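PDB 6HYY: phosphoserine phosphatase, which catalyses the hydrolysis of O-phosphoserine to serine and inorganic phosphate, a reaction that depends on a bound magnesium ion. Local coordinates for residues 25-30 / 42-47. Sequence-based numbering, arbitrary orientation.
Sequences EGIDEL and EMTRRA
Glu-25, in the N-cap position just ahead of helix 26-33, sets its carboxylate oxygen OE1 against the methyl CG2 of Thr-44, 3.5 Å away. A bend at CB-CG (chi2 -97°) carries OE1 to that methyl, while the other oxygen, OE2, is hydrogen-bonded to Ser-19 OG. The Glu-25 side chain lies about 4 Å from the bound magnesium ion and about 5 Å from the bound serine, nearest atoms, so this end of the contact borders the active site, and the backbone N-H of Gly-26 is hydrogen-bonded to OD1 of Asp-18, a residue of the metal site. Both helices belong to the small helical cap that haloacid dehalogenase-like hydrolases of this type insert after the first strand of the Rossmann-like core, here 12-16. Ile-27 passes Thr-44 running the opposite way, its branch methyl CG2 3.7 Å from the hydroxyl OG1. The Asp-28 carboxylate and the Thr-44 side chain approach from opposite directions, OD1 of Asp-28 lying 2.8 Å from Thr-44 OG1. With OG1 beside its own backbone N (chi1 -61°), Thr-44 has Asp-28 OD1 and Val-40 O as alternative acceptors for its single hydroxyl proton, and OG1 also accepts a bond from Arg-61 NH1. With an alanine at Asp-28 the carboxylate is gone, and the Thr-44 hydroxyl would probably lose one of its acceptors and face a gap, Val-40 O and Arg-61 still beside it. OD2 of Asp-28 lies 3.9 Å from Thr-44 CG2, so the carboxylate spans both branches of the threonine.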
loop_
_atom_site.group_PDB
_atom_site.type_symbol
_atom_site.label_atom_id
_atom_site.label_comp_id
_atom_site.label_asym_id
_atom_site.label_seq_id
_atom_site.Cartn_x
_atom_site.Cartn_y
_atom_site.Cartn_z
ATOM N N GLU A 25 -4.092 -8.409 3.024
ATOM C CA GLU A 25 -4.768 -7.440 2.169
ATOM C C GLU A 25 -5.919 -6.851 2.974
ATOM O O GLU A 25 -6.784 -7.588 3.458
ATOM C CB GLU A 25 -5.265 -8.088 0.872
ATOM C CG GLU A 25 -4.181 -8.832 0.086
ATOM C CD GLU A 25 -3.579 -7.987 -1.033
ATOM O OE1 GLU A 25 -4.343 -7.565 -1.924
ATOM O OE2 GLU A 25 -2.341 -7.748 -1.032
ATOM N N GLY A 26 -5.915 -5.526 3.136
ATOM C CA GLY A 26 -6.866 -4.901 4.038
ATOM C C GLY A 26 -8.310 -5.192 3.678
ATOM O O GLY A 26 -9.128 -5.502 4.550
ATOM N N ILE A 27 -8.641 -5.121 2.388
ATOM C CA ILE A 27 -10.022 -5.356 1.982
ATOM C C ILE A 27 -10.444 -6.794 2.287
ATOM O O ILE A 27 -11.599 -7.040 2.652
ATOM C CB ILE A 27 -10.215 -4.989 0.495
ATOM C CG1 ILE A 27 -11.699 -5.067 0.129
ATOM C CG2 ILE A 27 -9.373 -5.880 -0.401
ATOM C CD1 ILE A 27 -12.070 -4.327 -1.137
ATOM N N ASP A 28 -9.517 -7.756 2.178
ATOM C CA ASP A 28 -9.833 -9.142 2.519
ATOM C C ASP A 28 -10.045 -9.300 4.019
ATOM O O ASP A 28 -10.922 -10.057 4.456
ATOM C CB ASP A 28 -8.713 -10.071 2.042
ATOM C CG ASP A 28 -8.541 -10.058 0.529
ATOM O OD1 ASP A 28 -9.466 -9.585 -0.175
ATOM O OD2 ASP A 28 -7.487 -10.522 0.041
ATOM N N GLU A 29 -9.237 -8.611 4.824
ATOM C CA GLU A 29 -9.407 -8.687 6.273
ATOM C C GLU A 29 -10.714 -8.040 6.707
ATOM O O GLU A 29 -11.369 -8.512 7.647
ATOM C CB GLU A 29 -8.217 -8.031 6.965
ATOM C CG GLU A 29 -6.920 -8.751 6.664
ATOM C CD GLU A 29 -6.929 -10.163 7.210
ATOM O OE1 GLU A 29 -6.831 -11.131 6.421
ATOM O OE2 GLU A 29 -7.062 -10.301 8.443
ATOM N N LEU A 30 -11.100 -6.948 6.045
ATOM C CA LEU A 30 -12.399 -6.347 6.310
ATOM C C LEU A 30 -13.520 -7.307 5.942
ATOM O O LEU A 30 -14.503 -7.442 6.681
ATOM C CB LEU A 30 -12.525 -5.031 5.537
ATOM C CG LEU A 30 -13.742 -4.158 5.820
ATOM C CD1 LEU A 30 -13.859 -3.897 7.306
ATOM C CD2 LEU A 30 -13.616 -2.851 5.032
ATOM N N GLU A 42 -11.329 -13.905 -3.462
ATOM C CA GLU A 42 -11.257 -14.319 -4.858
ATOM C C GLU A 42 -11.314 -13.119 -5.797
ATOM O O GLU A 42 -10.535 -13.037 -6.754
ATOM C CB GLU A 42 -12.383 -15.302 -5.172
ATOM C CG GLU A 42 -12.228 -15.998 -6.516
ATOM C CD GLU A 42 -10.814 -16.516 -6.745
ATOM O OE1 GLU A 42 -10.248 -16.250 -7.828
ATOM O OE2 GLU A 42 -10.265 -17.184 -5.840
ATOM N N MET A 43 -12.221 -12.174 -5.538
ATOM C CA MET A 43 -12.297 -10.984 -6.381
ATOM C C MET A 43 -11.015 -10.170 -6.311
ATOM O O MET A 43 -10.620 -9.542 -7.298
ATOM C CB MET A 43 -13.490 -10.121 -5.969
ATOM C CG MET A 43 -14.831 -10.820 -6.051
ATOM S SD MET A 43 -16.125 -9.910 -5.179
ATOM C CE MET A 43 -16.977 -9.132 -6.532
ATOM N N THR A 44 -10.354 -10.164 -5.155
ATOM C CA THR A 44 -9.095 -9.438 -5.028
ATOM C C THR A 44 -8.015 -10.059 -5.906
ATOM O O THR A 44 -7.280 -9.350 -6.608
ATOM C CB THR A 44 -8.668 -9.417 -3.562
ATOM O OG1 THR A 44 -9.676 -8.740 -2.796
ATOM C CG2 THR A 44 -7.331 -8.710 -3.398
ATOM N N ARG A 45 -7.901 -11.388 -5.876
ATOM C CA ARG A 45 -6.996 -12.074 -6.793
ATOM C C ARG A 45 -7.368 -11.787 -8.240
ATOM O O ARG A 45 -6.492 -11.602 -9.093
ATOM C CB ARG A 45 -7.030 -13.579 -6.531
ATOM C CG ARG A 45 -6.283 -14.014 -5.283
ATOM C CD ARG A 45 -5.953 -15.501 -5.341
ATOM N NE ARG A 45 -7.104 -16.331 -4.994
ATOM C CZ ARG A 45 -7.605 -16.451 -3.768
ATOM N NH1 ARG A 45 -7.057 -15.803 -2.745
ATOM N NH2 ARG A 45 -8.655 -17.233 -3.563
ATOM N N ARG A 46 -8.671 -11.736 -8.525
ATOM C CA ARG A 46 -9.161 -11.496 -9.878
ATOM C C ARG A 46 -8.731 -10.134 -10.410
ATOM O O ARG A 46 -8.490 -9.985 -11.614
ATOM C CB ARG A 46 -10.687 -11.626 -9.873
ATOM C CG ARG A 46 -11.394 -11.445 -11.201
ATOM C CD ARG A 46 -12.890 -11.679 -11.004
ATOM N NE ARG A 46 -13.683 -11.319 -12.174
ATOM C CZ ARG A 46 -14.128 -10.093 -12.431
ATOM N NH1 ARG A 46 -13.853 -9.095 -11.601
ATOM N NH2 ARG A 46 -14.850 -9.866 -13.521
ATOM N N ALA A 47 -8.619 -9.136 -9.538
ATOM C CA ALA A 47 -8.312 -7.776 -9.960
ATOM C C ALA A 47 -6.818 -7.499 -10.074
ATOM O O ALA A 47 -6.442 -6.397 -10.488
ATOM C CB ALA A 47 -8.952 -6.770 -8.995
#